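Local coordinates for protein endopolygalacturonase (Chondrostereum purpureum, PDB 1K5C) that probably hydrolyses the alpha-1,4 links between galacturonosyl units of polygalacturonan, as an endopolygalacturonase of glycoside hydrolase family 28 folded as a parallel beta-helix, at residues I184-N189 / K214-T219; V241-N246 / V278-G283; D48-K53 / I76-G81. All blocks are in the same frame, centred on the assembly; numbering follows the deposited sequence. Where two conformers were deposited one is given.

Contact 1 of 3, residues I184-N189 / K214-T219; sequences IRFENN and KGNTVT
K214 and F186 set the register through their backbones: K214 N gives its hydrogen to F186 O at 2.9 Å, and K214 O in turn accepts from N188 N, the donor lying in the carbonyl plane. E187 faces K214 as the bridge pair, and its CA approaches K214 O at 3.0 Å in a CA-H...O contact. Beyond the turn, where N188 and G215 both take positive phi, T217 N bonds to N189 O.

Charged chains run side by side on the face carrying E187 and K214. With CG anti to the backbone N (chi1 -177°) and its chain extended, E187 lays OE2 along the lysine's aliphatic chain, 3.5 Å from K214 CD. Its OE1 forms a salt bridge with R185 NH1 at 3.2 Å, met from above the carboxylate plane but within the guanidinium plane. K214 bends at its end, and NZ pairs with D244 of the next strand.

Inside, the amides of N189 and N216 lie nearly coplanar, edge beside edge, planes 8° apart. N189 ND2 sits 3.1 Å above the centre of the F186 ring, while its amide bonds to I164 and C167. N216 also lies against that ring, with planes 30° apart. Such a row of inward asparagines at one turn of successive coils, continued by N246, is known from parallel beta-helices and fits this family 28 fold.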
loop_
_atom_site.group_PDB
_atom_site.type_symbol
_atom_site.label_atom_id
_atom_site.label_comp_id
_atom_site.label_asym_id
_atom_site.label_seq_id
_atom_site.Cartn_x
_atom_site.Cartn_y
_atom_site.Cartn_z
ATOM N N ILE A 184 6.205 5.012 -9.756
ATOM C CA ILE A 184 5.201 4.160 -9.125
ATOM C C ILE A 184 3.811 4.692 -9.493
ATOM O O ILE A 184 3.533 5.867 -9.287
ATOM C CB ILE A 184 5.403 4.097 -7.585
ATOM C CG1 ILE A 184 6.796 3.533 -7.257
ATOM C CG2 ILE A 184 4.282 3.258 -6.938
ATOM C CD1 ILE A 184 7.294 3.938 -5.916
ATOM N N ARG A 185 2.989 3.782 -10.017
ATOM C CA ARG A 185 1.659 4.130 -10.503
ATOM C C ARG A 185 0.626 3.282 -9.745
ATOM O O ARG A 185 0.774 2.065 -9.684
ATOM C CB ARG A 185 1.559 3.893 -12.000
ATOM C CG ARG A 185 0.212 4.303 -12.584
ATOM C CD ARG A 185 0.248 4.012 -14.094
ATOM N NE ARG A 185 0.539 5.233 -14.616
ATOM C CZ ARG A 185 -0.081 6.256 -15.196
ATOM N NH1 ARG A 185 -1.322 6.440 -15.504
ATOM N NH2 ARG A 185 0.899 7.096 -15.384
ATOM N N PHE A 186 -0.375 3.944 -9.164
ATOM C CA PHE A 186 -1.453 3.290 -8.409
ATOM C C PHE A 186 -2.750 3.748 -9.129
ATOM O O PHE A 186 -3.143 4.919 -8.953
ATOM C CB PHE A 186 -1.399 3.696 -6.961
ATOM C CG PHE A 186 -2.384 2.980 -6.042
ATOM C CD1 PHE A 186 -2.127 1.655 -5.680
ATOM C CD2 PHE A 186 -3.507 3.621 -5.540
ATOM C CE1 PHE A 186 -3.021 0.997 -4.807
ATOM C CE2 PHE A 186 -4.387 2.965 -4.677
ATOM C CZ PHE A 186 -4.133 1.659 -4.304
ATOM N N GLU A 187 -3.334 2.884 -9.959
ATOM C CA GLU A 187 -4.392 3.313 -10.861
ATOM C C GLU A 187 -5.609 2.369 -10.809
ATOM O O GLU A 187 -5.496 1.146 -10.875
ATOM C CB GLU A 187 -3.868 3.389 -12.314
ATOM C CG GLU A 187 -4.915 3.896 -13.293
ATOM C CD GLU A 187 -4.345 4.369 -14.618
ATOM O OE1 GLU A 187 -3.243 3.965 -15.006
ATOM O OE2 GLU A 187 -5.068 5.144 -15.302
ATOM N N ASN A 188 -6.799 2.992 -10.745
ATOM C CA ASN A 188 -8.075 2.253 -10.886
ATOM C C ASN A 188 -8.220 1.180 -9.822
ATOM O O ASN A 188 -8.744 0.081 -10.093
ATOM C CB ASN A 188 -8.227 1.681 -12.299
ATOM C CG ASN A 188 -8.344 2.749 -13.367
ATOM O OD1 ASN A 188 -8.521 3.947 -13.077
ATOM N ND2 ASN A 188 -8.195 2.383 -14.619
ATOM N N ASN A 189 -7.840 1.517 -8.584
ATOM C CA ASN A 189 -8.018 0.636 -7.437
ATOM C C ASN A 189 -9.198 1.105 -6.563
ATOM O O ASN A 189 -9.601 2.263 -6.668
ATOM C CB ASN A 189 -6.719 0.611 -6.587
ATOM C CG ASN A 189 -5.564 0.183 -7.432
ATOM O OD1 ASN A 189 -5.414 -0.965 -7.825
ATOM N ND2 ASN A 189 -4.679 1.134 -7.726
ATOM N N LYS A 214 -4.023 7.614 -9.726
ATOM C CA LYS A 214 -5.001 7.994 -10.765
ATOM C C LYS A 214 -6.206 7.047 -10.756
ATOM O O LYS A 214 -6.056 5.834 -10.775
ATOM C CB LYS A 214 -4.364 7.961 -12.147
ATOM C CG LYS A 214 -5.280 8.370 -13.294
ATOM C CD LYS A 214 -4.511 8.556 -14.594
ATOM C CE LYS A 214 -5.395 8.965 -15.795
ATOM N NZ LYS A 214 -6.599 9.889 -15.598
ATOM N N GLY A 215 -7.427 7.647 -10.791
ATOM C CA GLY A 215 -8.598 6.815 -11.090
ATOM C C GLY A 215 -9.067 5.933 -9.959
ATOM O O GLY A 215 -9.866 5.017 -10.206
ATOM N N ASN A 216 -8.601 6.180 -8.720
ATOM C CA ASN A 216 -8.968 5.313 -7.610
ATOM C C ASN A 216 -10.224 5.784 -6.909
ATOM O O ASN A 216 -10.586 6.955 -6.924
ATOM C CB ASN A 216 -7.785 5.303 -6.576
ATOM C CG ASN A 216 -6.502 4.898 -7.237
ATOM O OD1 ASN A 216 -5.604 5.828 -7.469
ATOM N ND2 ASN A 216 -6.310 3.692 -7.556
ATOM N N THR A 217 -10.874 4.818 -6.238
ATOM C CA THR A 217 -12.003 5.118 -5.376
ATOM C C THR A 217 -11.645 4.752 -3.943
ATOM O O THR A 217 -11.104 3.648 -3.692
ATOM C CB THR A 217 -13.240 4.304 -5.840
ATOM O OG1 THR A 217 -13.598 4.692 -7.158
ATOM C CG2 THR A 217 -14.460 4.516 -4.981
ATOM N N VAL A 218 -11.896 5.664 -3.006
ATOM C CA VAL A 218 -11.644 5.447 -1.603
ATOM C C VAL A 218 -12.953 5.717 -0.867
ATOM O O VAL A 218 -13.544 6.810 -1.069
ATOM C CB VAL A 218 -10.542 6.371 -1.071
ATOM C CG1 VAL A 218 -10.318 6.159 0.430
ATOM C CG2 VAL A 218 -9.231 6.201 -1.867
ATOM N N THR A 219 -13.401 4.783 -0.033
ATOM C CA THR A 219 -14.626 4.974 0.758
ATOM C C THR A 219 -14.365 4.541 2.192
ATOM O O THR A 219 -13.466 3.736 2.487
ATOM C CB THR A 219 -15.784 4.158 0.152
ATOM O OG1 THR A 219 -15.397 2.769 0.096
ATOM C CG2 THR A 219 -16.179 4.657 -1.230
#

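Contact 2 of 3, residues V241-N246 / V278-G283; sequences VTYDAN and VNFTGG
Adjacent coils of the parallel beta-helix meet here, strand 241-244 against strand 278-280, with axes 4.7 Å apart and directions differing by 11°. Three backbone bonds join the parallel strands. N279 N donates to V241 O, N279 O receives Y243 N in a straight bond of 2.8 Å, and T281 N reaches Y243 O with a more bent angle of 137°.

On the inward face, Y243 and F280 form an offset stack, centroids 4.5 Å apart and planes 18° from parallel. Both rings leave the backbone with CG anti to the carbonyl carbon, which points them the same way and lays one over the other. Y243 CD2 stands over one face of F280 toward its rim, and Y243 CB packs tightly on F280 CD2 at 3.3 Å. V278 CG1 meets the edge of the tyrosine ring, near its plane, at CE2. Such like-on-like stacking from coil to coil is a recurrent feature of beta-helix interiors; W309 extends the aromatic cluster by meeting F280 edge-to-face, and V225 and I227 pack against it from strand 223-230.

At and beyond the strand ends the link becomes polar. D244 OD1 accepts from G283 N at 2.9 Å, from above the carboxylate plane; OD2 takes a hydrogen from a water that also bonds to T281 OG1. A second water sits within hydrogen-bonding distance of Y243 O and G283 O. A245 N closes the turn onto G283 O, approaching well above its carbonyl plane. On the other face, the T242 and T281 side chains cross at about a right angle, T242 CG2 3.5 Å from T281 OG1.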
loop_
_atom_site.group_PDB
_atom_site.type_symbol
_atom_site.label_atom_id
_atom_site.label_comp_id
_atom_site.label_asym_id
_atom_site.label_seq_id
_atom_site.Cartn_x
_atom_site.Cartn_y
_atom_site.Cartn_z
ATOM N N VAL A 241 4.541 14.134 -7.427
ATOM C CA VAL A 241 3.364 13.341 -7.138
ATOM C C VAL A 241 2.184 13.957 -7.840
ATOM O O VAL A 241 1.952 15.159 -7.708
ATOM C CB VAL A 241 3.106 13.299 -5.603
ATOM C CG1 VAL A 241 1.850 12.437 -5.313
ATOM C CG2 VAL A 241 4.337 12.785 -4.834
ATOM N N THR A 242 1.452 13.140 -8.589
ATOM C CA THR A 242 0.241 13.622 -9.291
ATOM C C THR A 242 -0.960 12.795 -8.861
ATOM O O THR A 242 -0.955 11.578 -9.065
ATOM C CB THR A 242 0.438 13.523 -10.818
ATOM O OG1 THR A 242 1.623 14.224 -11.177
ATOM C CG2 THR A 242 -0.772 14.106 -11.547
ATOM N N TYR A 243 -1.939 13.474 -8.333
ATOM C CA TYR A 243 -3.261 12.897 -8.033
ATOM C C TYR A 243 -4.211 13.312 -9.159
ATOM O O TYR A 243 -4.339 14.505 -9.453
ATOM C CB TYR A 243 -3.798 13.462 -6.696
ATOM C CG TYR A 243 -2.953 13.112 -5.511
ATOM C CD1 TYR A 243 -3.046 11.883 -4.884
ATOM C CD2 TYR A 243 -2.026 14.027 -5.005
ATOM C CE1 TYR A 243 -2.269 11.543 -3.783
ATOM C CE2 TYR A 243 -1.242 13.723 -3.894
ATOM C CZ TYR A 243 -1.379 12.490 -3.288
ATOM O OH TYR A 243 -0.557 12.208 -2.216
ATOM N N ASP A 244 -4.850 12.314 -9.777
ATOM C CA ASP A 244 -5.653 12.546 -11.002
ATOM C C ASP A 244 -6.863 11.657 -10.920
ATOM O O ASP A 244 -6.724 10.442 -10.747
ATOM C CB ASP A 244 -4.726 12.212 -12.160
ATOM C CG ASP A 244 -5.281 12.389 -13.550
ATOM O OD1 ASP A 244 -6.500 12.231 -13.754
ATOM O OD2 ASP A 244 -4.405 12.715 -14.437
ATOM N N ALA A 245 -8.098 12.228 -10.978
ATOM C CA ALA A 245 -9.297 11.390 -11.230
ATOM C C ALA A 245 -9.606 10.463 -10.068
ATOM O O ALA A 245 -10.150 9.373 -10.316
ATOM C CB ALA A 245 -9.159 10.592 -12.532
ATOM N N ASN A 246 -9.373 10.863 -8.808
ATOM C CA ASN A 246 -9.751 10.014 -7.678
ATOM C C ASN A 246 -11.087 10.449 -7.104
ATOM O O ASN A 246 -11.389 11.649 -7.009
ATOM C CB ASN A 246 -8.664 10.066 -6.594
ATOM C CG ASN A 246 -7.315 9.624 -7.161
ATOM O OD1 ASN A 246 -7.087 8.437 -7.425
ATOM N ND2 ASN A 246 -6.417 10.595 -7.386
ATOM N N VAL A 278 3.814 18.558 -5.835
ATOM C CA VAL A 278 2.643 17.732 -5.508
ATOM C C VAL A 278 1.406 18.404 -6.165
ATOM O O VAL A 278 1.072 19.532 -5.788
ATOM C CB VAL A 278 2.453 17.608 -3.987
ATOM C CG1 VAL A 278 1.187 16.821 -3.688
ATOM C CG2 VAL A 278 3.686 16.959 -3.369
ATOM N N ASN A 279 0.764 17.716 -7.102
ATOM C CA ASN A 279 -0.310 18.296 -7.915
ATOM C C ASN A 279 -1.580 17.459 -7.815
ATOM O O ASN A 279 -1.509 16.214 -7.718
ATOM C CB ASN A 279 0.116 18.337 -9.405
ATOM C CG ASN A 279 1.053 19.460 -9.752
ATOM O OD1 ASN A 279 1.476 20.259 -8.945
ATOM N ND2 ASN A 279 1.286 19.659 -11.084
ATOM N N PHE A 280 -2.715 18.135 -7.968
ATOM C CA PHE A 280 -4.032 17.500 -8.225
ATOM C C PHE A 280 -4.484 18.084 -9.590
ATOM O O PHE A 280 -5.009 19.192 -9.649
ATOM C CB PHE A 280 -5.067 17.808 -7.172
ATOM C CG PHE A 280 -4.806 17.179 -5.804
ATOM C CD1 PHE A 280 -3.934 17.735 -4.904
ATOM C CD2 PHE A 280 -5.504 15.994 -5.448
ATOM C CE1 PHE A 280 -3.739 17.174 -3.632
ATOM C CE2 PHE A 280 -5.301 15.445 -4.184
ATOM C CZ PHE A 280 -4.434 16.021 -3.286
ATOM N N THR A 281 -4.199 17.303 -10.658
ATOM C CA THR A 281 -4.470 17.733 -12.045
ATOM C C THR A 281 -5.106 16.581 -12.799
ATOM O O THR A 281 -5.236 15.473 -12.310
ATOM C CB THR A 281 -3.168 18.207 -12.718
ATOM O OG1 THR A 281 -2.207 17.137 -12.589
ATOM C CG2 THR A 281 -2.623 19.481 -12.078
ATOM N N GLY A 282 -5.507 16.881 -14.057
ATOM C CA GLY A 282 -6.103 15.837 -14.905
ATOM C C GLY A 282 -7.583 15.756 -14.589
ATOM O O GLY A 282 -8.293 16.781 -14.600
ATOM N N GLY A 283 -8.091 14.569 -14.345
ATOM C CA GLY A 283 -9.507 14.421 -13.942
ATOM C C GLY A 283 -9.694 14.960 -12.531
ATOM O O GLY A 283 -8.768 14.930 -11.692
HETATM O O HOH W 1 -7.045 15.438 -9.500
HETATM O O HOH W 2 -2.579 15.052 -14.429
#

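Contact 3 of 3, residues D48-K53 / I76-G81; sequences DITFAK and IFDGNG
N80, at positive phi in the turn after strand 76-78, reaches across to strand 49-51 and gives an ND2 hydrogen to F51 O at 3.0 Å. The bond is straight (179°) and lies in the N80 amide plane, yet ND2 stands above the plane of the carbonyl it meets. A water bridging F51 O and G79 O also lies at that oxygen. D78 OD1 accepts from N80 N in an Asx turn, which helps fix the bend from which the amide extends.

At the other end, D48 OD1 takes the hydrogen of I76 N at 2.9 Å, from above the carboxylate plane; H75 is a further partner of this oxygen. Between these side-chain bonds run the parallel backbone bonds I49 N to I76 O, D78 N to I49 O and F51 N to D78 O.

Toward the interior, the F51 and F77 rings run alongside each other, with CE1 of F51 meeting CD2 of F77 edge to edge at 4.1 Å. I49 CD1 comes to F77 CE2 at 4.3 Å, and F100 and F112 add edge-to-face partners to F51 and F77, respectively. On the outer face, T50 runs alongside D78. Side-chain acceptors and donors thus continue the pairing of two coils past both strand ends, while aromatic edges and isoleucine fill the apolar side.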
loop_
_atom_site.group_PDB
_atom_site.type_symbol
_atom_site.label_atom_id
_atom_site.label_comp_id
_atom_site.label_asym_id
_atom_site.label_seq_id
_atom_site.Cartn_x
_atom_site.Cartn_y
_atom_site.Cartn_z
ATOM N N ASP A 48 -6.225 -22.927 -3.328
ATOM C CA ASP A 48 -5.966 -21.934 -2.286
ATOM C C ASP A 48 -4.864 -22.444 -1.348
ATOM O O ASP A 48 -4.764 -23.658 -1.061
ATOM C CB ASP A 48 -7.236 -21.715 -1.482
ATOM C CG ASP A 48 -8.403 -21.143 -2.286
ATOM O OD1 ASP A 48 -8.171 -20.534 -3.358
ATOM O OD2 ASP A 48 -9.545 -21.273 -1.774
ATOM N N ILE A 49 -4.059 -21.506 -0.838
ATOM C CA ILE A 49 -2.963 -21.849 0.097
ATOM C C ILE A 49 -3.283 -21.231 1.437
ATOM O O ILE A 49 -3.445 -20.019 1.556
ATOM C CB ILE A 49 -1.608 -21.405 -0.470
ATOM C CG1 ILE A 49 -1.351 -22.147 -1.822
ATOM C CG2 ILE A 49 -0.498 -21.730 0.528
ATOM C CD1 ILE A 49 -0.164 -21.682 -2.562
ATOM N N THR A 50 -3.420 -22.091 2.433
ATOM C CA THR A 50 -3.780 -21.680 3.806
ATOM C C THR A 50 -2.566 -21.778 4.697
ATOM O O THR A 50 -1.832 -22.783 4.641
ATOM C CB THR A 50 -4.937 -22.563 4.318
ATOM O OG1 THR A 50 -6.081 -22.382 3.462
ATOM C CG2 THR A 50 -5.361 -22.192 5.747
ATOM N N PHE A 51 -2.339 -20.772 5.543
ATOM C CA PHE A 51 -1.140 -20.741 6.396
ATOM C C PHE A 51 -1.579 -21.000 7.833
ATOM O O PHE A 51 -2.281 -20.189 8.474
ATOM C CB PHE A 51 -0.470 -19.376 6.280
ATOM C CG PHE A 51 0.154 -19.179 4.917
ATOM C CD1 PHE A 51 -0.629 -18.944 3.764
ATOM C CD2 PHE A 51 1.556 -19.216 4.768
ATOM C CE1 PHE A 51 -0.049 -18.791 2.530
ATOM C CE2 PHE A 51 2.131 -19.023 3.510
ATOM C CZ PHE A 51 1.320 -18.815 2.389
ATOM N N ALA A 52 -1.196 -22.178 8.359
ATOM C CA ALA A 52 -1.516 -22.505 9.752
ATOM C C ALA A 52 -0.911 -21.471 10.673
ATOM O O ALA A 52 0.142 -20.861 10.383
ATOM C CB ALA A 52 -0.976 -23.919 10.069
ATOM N N LYS A 53 -1.519 -21.290 11.855
ATOM C CA LYS A 53 -0.989 -20.311 12.817
ATOM C C LYS A 53 0.483 -20.642 13.117
ATOM O O LYS A 53 0.844 -21.793 13.415
ATOM C CB LYS A 53 -1.804 -20.285 14.107
ATOM C CG LYS A 53 -1.433 -19.076 14.969
ATOM C CD LYS A 53 -2.306 -18.904 16.174
ATOM C CE LYS A 53 -1.867 -17.692 17.010
ATOM N NZ LYS A 53 -2.756 -17.490 18.183
ATOM N N ILE A 76 -6.775 -17.975 -3.426
ATOM C CA ILE A 76 -6.606 -17.246 -2.160
ATOM C C ILE A 76 -5.361 -17.717 -1.420
ATOM O O ILE A 76 -5.122 -18.941 -1.308
ATOM C CB ILE A 76 -7.843 -17.493 -1.274
ATOM C CG1 ILE A 76 -9.121 -16.924 -1.918
ATOM C CG2 ILE A 76 -7.650 -16.939 0.126
ATOM C CD1 ILE A 76 -10.378 -17.394 -1.238
ATOM N N PHE A 77 -4.629 -16.743 -0.887
ATOM C CA PHE A 77 -3.628 -16.962 0.174
ATOM C C PHE A 77 -4.312 -16.565 1.482
ATOM O O PHE A 77 -4.643 -15.387 1.669
ATOM C CB PHE A 77 -2.406 -16.062 -0.029
ATOM C CG PHE A 77 -1.579 -16.359 -1.256
ATOM C CD1 PHE A 77 -1.891 -15.752 -2.486
ATOM C CD2 PHE A 77 -0.488 -17.203 -1.210
ATOM C CE1 PHE A 77 -1.101 -16.010 -3.609
ATOM C CE2 PHE A 77 0.289 -17.433 -2.323
ATOM C CZ PHE A 77 0.002 -16.826 -3.543
ATOM N N ASP A 78 -4.584 -17.554 2.346
ATOM C CA ASP A 78 -5.350 -17.327 3.588
ATOM C C ASP A 78 -4.374 -17.252 4.776
ATOM O O ASP A 78 -3.731 -18.258 5.122
ATOM C CB ASP A 78 -6.349 -18.452 3.755
ATOM C CG ASP A 78 -7.240 -18.341 4.988
ATOM O OD1 ASP A 78 -7.012 -17.467 5.827
ATOM O OD2 ASP A 78 -8.170 -19.189 5.040
ATOM N N GLY A 79 -4.258 -16.070 5.353
ATOM C CA GLY A 79 -3.323 -15.826 6.430
ATOM C C GLY A 79 -3.868 -16.123 7.816
ATOM O O GLY A 79 -3.114 -15.973 8.822
ATOM N N ASN A 80 -5.131 -16.541 7.965
ATOM C CA ASN A 80 -5.676 -16.855 9.285
ATOM C C ASN A 80 -5.512 -15.679 10.260
ATOM O O ASN A 80 -5.297 -15.878 11.468
ATOM C CB ASN A 80 -5.037 -18.144 9.868
ATOM C CG ASN A 80 -5.854 -19.341 9.456
ATOM O OD1 ASN A 80 -7.065 -19.377 9.638
ATOM N ND2 ASN A 80 -5.204 -20.373 8.922
ATOM N N GLY A 81 -5.698 -14.468 9.746
ATOM C CA GLY A 81 -5.345 -13.279 10.561
ATOM C C GLY A 81 -6.116 -13.181 11.873
ATOM O O GLY A 81 -5.570 -12.678 12.855
HETATM O O HOH W 3 -1.055 -17.739 9.552
#

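In the fold
From the N terminus, contact 3 comes first: D48-K53 is joined by I76-G81, closing one coil of the beta-helix through strands 61-65 and 68-71. Contact 1 closes a later coil, through strands 190-192 and 197-202, and contact 2 the coil running through strands 247-251 and 254-259. The three are in series, none nested or crossing. Contacts 1 and 2 adjoin, their strands 207-221 and 237-244 being neighbours: G215 N probably bonds to D244 O. Contact 3 stands apart, its centre about 37 Å from that of contact 2, on the opposite side of the chain's centre.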